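Local structure of putative glycoside hydrolase (Bacteroides thetaiotaomicron VPI-5482, 3HBZ) at residues Cys158-Thr163 and Gly326-Ile331; Ile177-Leu182 and Val311-Leu316; Tyr217-Gly222 and Arg236-Ile241; Ser128-Tyr133 and Asp144-Gln149. The protein is of unknown function but binds calcium ions and may take part in carbohydrate metabolism, possibly as a glycoside hydrolase. All coordinates share one frame; numbering follows the deposited sequence.

Contact 1: residues Cys158-Thr163 and Gly326-Ile331; sequences CLSLVT and GSTLLI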
# COMPACT_ATOMS: atom_id res chain seq x y z
N CYS A 158 -12.64 12.20 1.92
CA CYS A 158 -12.49 10.81 2.35
C CYS A 158 -11.96 9.90 1.25
O CYS A 158 -11.76 10.32 0.11
CB CYS A 158 -13.80 10.26 2.88
SG CYS A 158 -15.08 10.00 1.59
N LEU A 159 -11.71 8.65 1.65
CA LEU A 159 -11.28 7.59 0.80
C LEU A 159 -12.51 7.01 0.12
O LEU A 159 -13.53 6.78 0.77
CB LEU A 159 -10.62 6.49 1.66
CG LEU A 159 -10.19 5.20 0.96
CD1 LEU A 159 -9.14 5.53 -0.11
CD2 LEU A 159 -9.68 4.17 2.06
N SER A 160 -12.40 6.80 -1.20
CA SER A 160 -13.42 6.14 -1.97
C SER A 160 -12.85 4.96 -2.74
O SER A 160 -11.89 5.09 -3.51
CB SER A 160 -14.04 7.16 -2.95
OG SER A 160 -15.09 6.54 -3.66
N LEU A 161 -13.48 3.82 -2.57
CA LEU A 161 -13.05 2.58 -3.17
C LEU A 161 -14.22 2.04 -4.01
O LEU A 161 -15.32 1.85 -3.49
CB LEU A 161 -12.67 1.58 -2.07
CG LEU A 161 -11.57 2.09 -1.14
CD1 LEU A 161 -11.24 1.01 -0.08
CD2 LEU A 161 -10.28 2.49 -1.85
N VAL A 162 -13.98 1.88 -5.30
CA VAL A 162 -15.02 1.47 -6.23
C VAL A 162 -14.49 0.32 -7.10
O VAL A 162 -13.51 0.46 -7.75
CB VAL A 162 -15.50 2.61 -7.12
CG1 VAL A 162 -16.55 2.13 -8.17
CG2 VAL A 162 -16.12 3.75 -6.30
N THR A 163 -15.19 -0.81 -7.11
CA THR A 163 -14.85 -1.98 -7.94
C THR A 163 -15.14 -1.65 -9.39
O THR A 163 -16.24 -1.23 -9.74
CB THR A 163 -15.65 -3.21 -7.49
OG1 THR A 163 -15.30 -3.49 -6.12
CG2 THR A 163 -15.36 -4.48 -8.37
N GLY A 326 -19.02 -1.44 -9.54
CA GLY A 326 -19.81 -0.34 -8.94
C GLY A 326 -19.90 -0.43 -7.41
O GLY A 326 -20.33 0.50 -6.79
N SER A 327 -19.50 -1.54 -6.80
CA SER A 327 -19.47 -1.61 -5.33
C SER A 327 -18.63 -0.47 -4.82
O SER A 327 -17.53 -0.30 -5.31
CB SER A 327 -18.97 -2.97 -4.83
OG SER A 327 -20.00 -3.94 -5.02
N THR A 328 -19.15 0.32 -3.86
CA THR A 328 -18.51 1.57 -3.40
C THR A 328 -18.41 1.61 -1.88
O THR A 328 -19.43 1.55 -1.18
CB THR A 328 -19.30 2.79 -3.86
OG1 THR A 328 -19.41 2.75 -5.28
CG2 THR A 328 -18.64 4.14 -3.42
N LEU A 329 -17.17 1.66 -1.38
CA LEU A 329 -16.87 1.78 0.01
C LEU A 329 -16.23 3.15 0.22
O LEU A 329 -15.21 3.44 -0.41
CB LEU A 329 -15.91 0.65 0.46
CG LEU A 329 -15.44 0.70 1.93
CD1 LEU A 329 -16.61 0.50 2.97
CD2 LEU A 329 -14.36 -0.30 2.19
N LEU A 330 -16.86 3.97 1.05
CA LEU A 330 -16.29 5.23 1.55
C LEU A 330 -15.79 5.06 2.97
O LEU A 330 -16.45 4.45 3.81
CB LEU A 330 -17.33 6.39 1.48
CG LEU A 330 -18.01 6.67 0.17
CD1 LEU A 330 -18.99 7.90 0.33
CD2 LEU A 330 -16.98 6.84 -1.05
N ILE A 331 -14.59 5.58 3.25
CA ILE A 331 -13.96 5.42 4.55
C ILE A 331 -13.49 6.76 5.04
O ILE A 331 -12.94 7.54 4.26
CB ILE A 331 -12.75 4.45 4.48
CG1 ILE A 331 -13.19 2.99 4.18
CG2 ILE A 331 -11.89 4.54 5.72
CD1 ILE A 331 -13.88 2.27 5.36
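L159 and L161 pair with I331 and L329 where strands 158-162 and 328-331 run antiparallel in one wall of the β-sandwich of this domain. L161 N gives a hydrogen bond to L329 O at 2.8 Å, and L329 N returns one to L161 O at 2.8 Å; L159 and I331 make the same kind of reciprocal pair. Past the strands the pairing carries on into the loops: T163 N bonds to S327 O, and G326 N reaches T163 O at 2.8 Å along an almost straight N-H (178°). G326 has a backbone shape that suits glycine, and its own carbonyl takes a bond from T328 OG1 at 2.9 Å, the hydroxyl coming from above the carbonyl plane. On the face that meets F312, leucines and isoleucine lie alongside their partners, L159 CD2 at 3.9 Å from I331 CB and L161 CD1 at 4.1 Å from L329 CD2. The other face is more mixed. V162 CG2 lies beside T328 OG1 at 3.6 Å, while L330, its CG turned away from the carbonyl carbon (chi1 -53°), brings CD2 to within 3.2 Å of S160 OG. At the loop end T163 OG1 looks elsewhere, bonding to S315 OG among other partners. K157 and D332, next in sequence beyond C158 and I331, are both calcium ligands. The backbone bonds probably help set the spacing of K157 and D332, which share one calcium ion, while the face of L159, L161, L329 and I331 is wholly apolar, and L159, L161 and I331 pack on F312.

Contact 2: residues Ile177-Leu182 and Val311-Leu316; sequences IAAGNL and VFTSSL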
# COMPACT_ATOMS: atom_id res chain seq x y z
N ILE A 177 -12.29 -7.84 -13.16
CA ILE A 177 -12.67 -6.71 -12.32
C ILE A 177 -11.51 -6.35 -11.41
O ILE A 177 -10.57 -7.14 -11.27
CB ILE A 177 -13.92 -7.00 -11.46
CG1 ILE A 177 -13.63 -8.11 -10.46
CG2 ILE A 177 -15.22 -7.32 -12.35
CD1 ILE A 177 -14.75 -8.33 -9.38
N ALA A 178 -11.55 -5.14 -10.85
CA ALA A 178 -10.55 -4.64 -9.94
C ALA A 178 -11.23 -4.01 -8.73
O ALA A 178 -11.89 -2.96 -8.86
CB ALA A 178 -9.65 -3.55 -10.68
N ALA A 179 -11.07 -4.61 -7.57
CA ALA A 179 -11.62 -4.04 -6.37
C ALA A 179 -10.88 -2.78 -6.02
O ALA A 179 -9.69 -2.70 -6.24
CB ALA A 179 -11.52 -5.04 -5.15
N GLY A 180 -11.56 -1.81 -5.45
CA GLY A 180 -10.85 -0.66 -4.87
C GLY A 180 -10.28 -1.11 -3.54
O GLY A 180 -11.00 -1.64 -2.67
N ASN A 181 -9.00 -0.88 -3.36
CA ASN A 181 -8.36 -1.13 -2.09
C ASN A 181 -7.40 -0.03 -1.61
O ASN A 181 -7.01 0.89 -2.35
CB ASN A 181 -7.63 -2.49 -2.12
CG ASN A 181 -6.57 -2.55 -3.19
OD1 ASN A 181 -6.38 -1.60 -3.96
ND2 ASN A 181 -5.88 -3.65 -3.23
N LEU A 182 -7.05 -0.13 -0.34
CA LEU A 182 -6.04 0.73 0.22
C LEU A 182 -5.46 -0.05 1.37
O LEU A 182 -6.22 -0.65 2.15
CB LEU A 182 -6.60 2.06 0.74
CG LEU A 182 -5.58 3.16 1.02
CD1 LEU A 182 -5.22 3.81 -0.35
CD2 LEU A 182 -6.13 4.22 2.07
N VAL A 311 -6.19 -2.91 6.01
CA VAL A 311 -6.67 -3.11 4.65
C VAL A 311 -8.17 -2.81 4.54
O VAL A 311 -8.98 -3.27 5.40
CB VAL A 311 -6.48 -4.58 4.22
CG1 VAL A 311 -6.91 -4.72 2.75
CG2 VAL A 311 -5.03 -5.05 4.45
N PHE A 312 -8.51 -2.03 3.51
CA PHE A 312 -9.87 -1.73 3.08
C PHE A 312 -10.06 -2.21 1.65
O PHE A 312 -9.17 -2.02 0.82
CB PHE A 312 -10.14 -0.24 3.09
CG PHE A 312 -9.75 0.45 4.37
CD1 PHE A 312 -10.61 0.40 5.45
CD2 PHE A 312 -8.58 1.16 4.46
CE1 PHE A 312 -10.28 1.02 6.63
CE2 PHE A 312 -8.24 1.81 5.65
CZ PHE A 312 -9.08 1.74 6.72
N THR A 313 -11.21 -2.81 1.38
CA THR A 313 -11.57 -3.17 -0.00
C THR A 313 -13.09 -3.12 -0.24
O THR A 313 -13.89 -3.50 0.62
CB THR A 313 -11.01 -4.53 -0.42
OG1 THR A 313 -11.42 -4.79 -1.78
CG2 THR A 313 -11.55 -5.68 0.48
N SER A 314 -13.48 -2.66 -1.42
CA SER A 314 -14.87 -2.52 -1.81
C SER A 314 -15.52 -3.87 -2.15
O SER A 314 -16.73 -3.94 -2.27
CB SER A 314 -14.98 -1.54 -2.98
OG SER A 314 -14.26 -1.98 -4.13
N SER A 315 -14.73 -4.92 -2.33
CA SER A 315 -15.24 -6.25 -2.70
C SER A 315 -14.44 -7.34 -1.96
O SER A 315 -13.27 -7.57 -2.23
CB SER A 315 -15.14 -6.48 -4.20
OG SER A 315 -16.10 -5.73 -4.92
N LEU A 316 -15.09 -7.97 -1.01
CA LEU A 316 -14.48 -8.90 -0.10
C LEU A 316 -13.67 -9.96 -0.84
O LEU A 316 -12.60 -10.31 -0.39
CB LEU A 316 -15.53 -9.56 0.79
CG LEU A 316 -14.85 -10.40 1.92
CD1 LEU A 316 -15.45 -10.21 3.30
CD2 LEU A 316 -14.82 -11.85 1.54
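G180 and L182 meet S314 and F312 along two short antiparallel runs, 179-182 and 311-315, whose directions lie 164° apart. F312 N bonds to L182 O at 3.0 Å, with an N-H...O angle of 172°, and L182 N answers to F312 O at 3.1 Å. One step along, N181 and T313 form the non-hydrogen-bonded pair. Beyond it the regular pattern changes: S314 N still bonds to G180 O at 3.0 Å, but the return bond goes from G180 N to a side chain, S314 OG, also at 3.0 Å. That hydroxyl sits between its own backbone N and carbonyl carbon (chi1 60°), which turns it back toward the glycine; it also bonds to T163 OG1. A179 CB packs beside these hydroxyl residues, 3.4 Å from T313 OG1 and 4.0 Å from S315 CB. On the face of L182 and F312, L182 CB comes 4.3 Å from F312 CD2; the ring also packs on L159, L161 and I331. The carboxamide of N181 leads away from T313, its OD1 accepting from G129 N. A serine side chain thus takes over one backbone bond where the strand pair ends. With F312 and L182 turned toward residues of strand 158-165, the pair fits a wall of a β-sandwich, as in relatives of the galactose-binding clan.

Contact 3: residues Tyr217-Gly222 and Arg236-Ile241; sequences YKYKAG and RDICDI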
# COMPACT_ATOMS: atom_id res chain seq x y z
N TYR A 217 -17.72 4.22 7.92
CA TYR A 217 -17.90 3.85 6.53
C TYR A 217 -19.31 4.06 6.03
O TYR A 217 -20.25 4.17 6.80
CB TYR A 217 -17.47 2.41 6.25
CG TYR A 217 -18.49 1.38 6.62
CD1 TYR A 217 -18.69 1.02 7.96
CD2 TYR A 217 -19.27 0.76 5.65
CE1 TYR A 217 -19.63 0.06 8.31
CE2 TYR A 217 -20.24 -0.18 5.99
CZ TYR A 217 -20.40 -0.53 7.33
OH TYR A 217 -21.35 -1.46 7.69
N LYS A 218 -19.40 4.12 4.71
CA LYS A 218 -20.62 3.97 3.96
C LYS A 218 -20.34 2.88 2.91
O LYS A 218 -19.19 2.73 2.43
CB LYS A 218 -20.99 5.27 3.23
CG LYS A 218 -21.47 6.42 4.09
CD LYS A 218 -21.81 7.64 3.25
CE LYS A 218 -22.44 8.76 4.08
NZ LYS A 218 -22.66 10.03 3.36
N TYR A 219 -21.39 2.17 2.51
CA TYR A 219 -21.22 1.11 1.52
C TYR A 219 -22.47 0.89 0.68
O TYR A 219 -23.59 0.82 1.21
CB TYR A 219 -20.81 -0.21 2.17
CG TYR A 219 -20.51 -1.32 1.16
CD1 TYR A 219 -19.37 -1.27 0.39
CD2 TYR A 219 -21.39 -2.39 0.97
CE1 TYR A 219 -19.06 -2.24 -0.54
CE2 TYR A 219 -21.10 -3.41 -0.01
CZ TYR A 219 -19.95 -3.30 -0.77
OH TYR A 219 -19.56 -4.25 -1.67
N LYS A 220 -22.25 0.74 -0.62
CA LYS A 220 -23.29 0.35 -1.58
C LYS A 220 -22.72 -0.77 -2.48
O LYS A 220 -21.66 -0.61 -3.05
CB LYS A 220 -23.73 1.55 -2.39
CG LYS A 220 -24.90 1.29 -3.38
CD LYS A 220 -25.44 2.60 -3.94
N ALA A 221 -23.38 -1.92 -2.54
CA ALA A 221 -22.98 -3.00 -3.43
C ALA A 221 -23.35 -2.62 -4.84
O ALA A 221 -24.35 -1.96 -5.05
CB ALA A 221 -23.71 -4.29 -3.06
N GLY A 222 -22.57 -3.06 -5.81
CA GLY A 222 -22.96 -2.95 -7.21
C GLY A 222 -24.12 -3.86 -7.52
O GLY A 222 -24.36 -4.83 -6.81
N ARG A 236 -24.91 -10.92 -3.13
CA ARG A 236 -24.79 -9.47 -3.03
C ARG A 236 -23.37 -9.15 -2.55
O ARG A 236 -22.83 -9.87 -1.72
CB ARG A 236 -25.86 -8.92 -2.12
CG ARG A 236 -26.10 -7.44 -2.26
CD ARG A 236 -27.26 -7.04 -3.22
NE ARG A 236 -27.36 -5.58 -3.15
CZ ARG A 236 -27.43 -4.71 -4.16
NH1 ARG A 236 -27.54 -5.07 -5.43
NH2 ARG A 236 -27.44 -3.42 -3.86
N ASP A 237 -22.71 -8.16 -3.15
CA ASP A 237 -21.33 -7.87 -2.79
C ASP A 237 -21.27 -7.30 -1.37
O ASP A 237 -22.30 -6.84 -0.83
CB ASP A 237 -20.74 -6.89 -3.81
CG ASP A 237 -19.22 -6.97 -3.95
OD1 ASP A 237 -18.54 -7.79 -3.26
OD2 ASP A 237 -18.68 -6.17 -4.78
N ILE A 238 -20.10 -7.38 -0.74
CA ILE A 238 -19.87 -6.73 0.55
C ILE A 238 -18.41 -6.32 0.59
O ILE A 238 -17.58 -6.90 -0.10
CB ILE A 238 -20.26 -7.67 1.77
CG1 ILE A 238 -20.47 -6.88 3.07
CG2 ILE A 238 -19.20 -8.83 1.95
CD1 ILE A 238 -21.51 -5.69 3.00
N CYS A 239 -18.13 -5.27 1.36
CA CYS A 239 -16.78 -4.81 1.62
C CYS A 239 -16.06 -5.66 2.65
O CYS A 239 -16.69 -6.52 3.32
CB CYS A 239 -16.84 -3.37 2.12
SG CYS A 239 -17.85 -3.18 3.60
N ASP A 240 -14.75 -5.44 2.77
CA ASP A 240 -13.95 -6.00 3.88
C ASP A 240 -13.09 -4.89 4.45
O ASP A 240 -12.62 -3.98 3.72
CB ASP A 240 -13.09 -7.18 3.40
CG ASP A 240 -12.72 -8.15 4.51
OD1 ASP A 240 -13.10 -8.00 5.70
OD2 ASP A 240 -12.02 -9.10 4.17
N ILE A 241 -12.93 -4.94 5.76
CA ILE A 241 -12.09 -4.03 6.50
C ILE A 241 -11.40 -4.87 7.57
O ILE A 241 -12.07 -5.53 8.36
CB ILE A 241 -12.94 -2.92 7.22
CG1 ILE A 241 -13.81 -2.18 6.20
CG2 ILE A 241 -11.99 -1.98 8.03
CD1 ILE A 241 -14.85 -1.15 6.76
O HOH W 1 -23.80 -7.18 -5.68
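Y219 and C239 face each other across the rim of the β-sandwich, where strand 210-220 and the run leading into strand 240-247 belong to different walls and draw together from Y217 and I241 toward A221 and D237. The aromatic contacts dominate. With chi1 at 58°, C239 SG turns in over the face of the Y219 ring as a sulfur-aromatic contact, 4.2 Å from its centroid, and CB stands over the same ring at 4.0 Å in a CH-pi contact. The backbone joins in, with C239 N 3.4 Å from Y219 CZ. I238 sets its chain crosswise to the tyrosine and brings CD1 to 3.8 Å from Y219 CE2, while D237 O comes up to the ring edge. Deeper in, I241 CD1 meets the Y217 ring, 4.4 Å from CG. The tyrosine hydroxyls bond outside this pair, Y219 OH to S314 O and Y217 OH to K276 N. Of the charged groups, R236 bends at chi2 (95°) and lays its guanidinium over A221, whose CB is 3.6 Å above the plane; its NE forms a salt bridge with E277. D237 OD2 accepts from A324 N and is shared with two serine hydroxyls outside the pair. Polar contact between the two segments runs through one water, which donates to G222 O at 2.7 Å and accepts from D237 N at 2.9 Å.

Contact 4: residues Ser128-Tyr133 and Asp144-Gln149; sequences SGNAGY and DYPTFQ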
# COMPACT_ATOMS: atom_id res chain seq x y z
N SER A 128 -2.16 1.08 -2.97
CA SER A 128 -3.35 0.46 -3.58
C SER A 128 -2.93 -0.26 -4.82
O SER A 128 -1.75 -0.22 -5.20
CB SER A 128 -4.39 1.51 -4.01
OG SER A 128 -3.92 2.29 -5.11
N GLY A 129 -3.90 -0.91 -5.48
CA GLY A 129 -3.63 -1.50 -6.78
C GLY A 129 -3.67 -0.56 -7.98
O GLY A 129 -3.69 -1.05 -9.12
N ASN A 130 -3.68 0.76 -7.75
CA ASN A 130 -3.73 1.72 -8.87
C ASN A 130 -2.69 1.52 -9.99
O ASN A 130 -3.04 1.55 -11.17
CB ASN A 130 -3.71 3.15 -8.33
CG ASN A 130 -5.09 3.61 -7.77
OD1 ASN A 130 -6.10 2.93 -7.92
ND2 ASN A 130 -5.10 4.78 -7.14
N ALA A 131 -1.43 1.31 -9.62
CA ALA A 131 -0.38 1.04 -10.61
C ALA A 131 -0.74 -0.17 -11.51
O ALA A 131 -0.43 -0.21 -12.71
CB ALA A 131 0.95 0.81 -9.92
N GLY A 132 -1.41 -1.14 -10.91
CA GLY A 132 -1.84 -2.33 -11.63
C GLY A 132 -2.98 -1.98 -12.57
O GLY A 132 -2.97 -2.42 -13.72
N TYR A 133 -3.98 -1.25 -12.07
CA TYR A 133 -5.11 -0.85 -12.92
C TYR A 133 -4.71 -0.04 -14.17
O TYR A 133 -5.35 -0.15 -15.23
CB TYR A 133 -6.17 -0.11 -12.10
CG TYR A 133 -7.53 0.02 -12.82
CD1 TYR A 133 -8.34 -1.07 -12.97
CD2 TYR A 133 -7.99 1.24 -13.27
CE1 TYR A 133 -9.60 -0.99 -13.66
CE2 TYR A 133 -9.25 1.36 -13.90
CZ TYR A 133 -10.04 0.25 -14.11
OH TYR A 133 -11.25 0.35 -14.76
N ASP A 144 -11.05 7.64 -12.40
CA ASP A 144 -11.47 6.41 -13.06
C ASP A 144 -10.84 5.17 -12.40
O ASP A 144 -11.16 4.02 -12.76
CB ASP A 144 -11.06 6.45 -14.54
CG ASP A 144 -11.73 7.55 -15.34
OD1 ASP A 144 -12.84 8.01 -14.99
OD2 ASP A 144 -11.13 7.94 -16.37
N TYR A 145 -9.91 5.37 -11.48
CA TYR A 145 -9.26 4.27 -10.82
C TYR A 145 -10.14 3.67 -9.68
O TYR A 145 -11.13 4.28 -9.25
CB TYR A 145 -7.93 4.71 -10.23
CG TYR A 145 -6.84 4.91 -11.25
CD1 TYR A 145 -6.83 6.03 -12.07
CD2 TYR A 145 -5.79 3.97 -11.38
CE1 TYR A 145 -5.81 6.20 -13.01
CE2 TYR A 145 -4.79 4.13 -12.33
CZ TYR A 145 -4.80 5.24 -13.15
OH TYR A 145 -3.78 5.41 -14.05
N PRO A 146 -9.79 2.46 -9.23
CA PRO A 146 -10.55 1.83 -8.14
C PRO A 146 -10.39 2.55 -6.79
O PRO A 146 -11.29 2.45 -5.93
CB PRO A 146 -9.95 0.41 -8.06
CG PRO A 146 -9.41 0.17 -9.46
CD PRO A 146 -8.80 1.53 -9.82
N THR A 147 -9.31 3.30 -6.65
CA THR A 147 -8.96 3.93 -5.40
C THR A 147 -8.77 5.43 -5.68
O THR A 147 -7.87 5.80 -6.43
CB THR A 147 -7.72 3.34 -4.84
OG1 THR A 147 -7.90 1.94 -4.61
CG2 THR A 147 -7.32 4.03 -3.48
N PHE A 148 -9.64 6.28 -5.11
CA PHE A 148 -9.53 7.73 -5.29
C PHE A 148 -10.03 8.49 -4.08
O PHE A 148 -10.48 7.90 -3.10
CB PHE A 148 -10.25 8.21 -6.57
CG PHE A 148 -11.75 7.89 -6.60
CD1 PHE A 148 -12.20 6.62 -6.97
CD2 PHE A 148 -12.70 8.86 -6.29
CE1 PHE A 148 -13.54 6.32 -7.02
CE2 PHE A 148 -14.05 8.56 -6.32
CZ PHE A 148 -14.48 7.30 -6.70
N GLN A 149 -9.89 9.82 -4.13
CA GLN A 149 -10.33 10.67 -3.04
C GLN A 149 -11.64 11.35 -3.39
O GLN A 149 -11.79 11.84 -4.50
CB GLN A 149 -9.29 11.75 -2.78
CG GLN A 149 -9.52 12.55 -1.49
CD GLN A 149 -8.49 13.64 -1.30
OE1 GLN A 149 -8.13 14.30 -2.27
NE2 GLN A 149 -8.02 13.85 -0.06
O HOH W 2 -6.73 0.42 -6.51
O HOH W 3 -12.41 2.92 -14.75
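The ring of Y133 lies over P146, whose CD sits above one face, 3.9 Å from the centroid, in a CH-pi contact. Y133 swings out with CG opposite its backbone N (chi1 -165°), which carries the ring from the helix onto the proline. The same ring turns an edge toward the face of Y145 in an offset edge-to-face pair, with centroids 5.9 Å apart and planes at 64°. Y145 in turn presents its own edge to the backbone carbonyl of N130. The carboxamide of N130 holds the start of strand 147-150: ND2 donates to T147 O at 3.0 Å, nearly straight (166°) and in the plane of the amide, and OD1 receives a weak bond from T147 N. The straight ND2 bond, with a water donating to OD1, favours this orientation of the amide; the T147 N bond adds little. This is the first turn of helix 130-134 set against the start of strand 147-150. G129 occupies the N-cap position, and S128 makes an ST turn just before, its OG accepting from N130 N at 3.1 Å. S128 also lays CB against T147 OG1. That water gives one proton to N130 OD1 at 2.9 Å and the other to T147 OG1 at 2.7 Å; the threonine hydroxyl itself bonds to N181 O, tying this corner to strand 177-183. At the far end Y133 OH bonds to S165 O, and a second water donates to that hydroxyl at 2.8 Å and to D144 O at 2.6 Å.

Overall arrangement
Contacts 1, 2 and 3 sit close together, contact 1 with its centre about 8 Å from those of both others, and they meet in a shared cluster of hydroxyls around one carboxylate: D237 OD2 of contact 3 is 2.6 Å from S327 OG of contact 1 and 2.6 Å from S315 OG of contact 2. Contact 4 adds a further strand to contact 1, with V162 N 2.8 Å from P146 O, and packs on contact 2, with P146 CB 3.5 Å from G180 CA. Contacts 3 and 4 do not touch, their nearest atoms about 11 Å apart. The calcium ion bound by K157 and D332 lies at the opposite end of contact 1 from this cluster, about 5 Å from the C158 side chain.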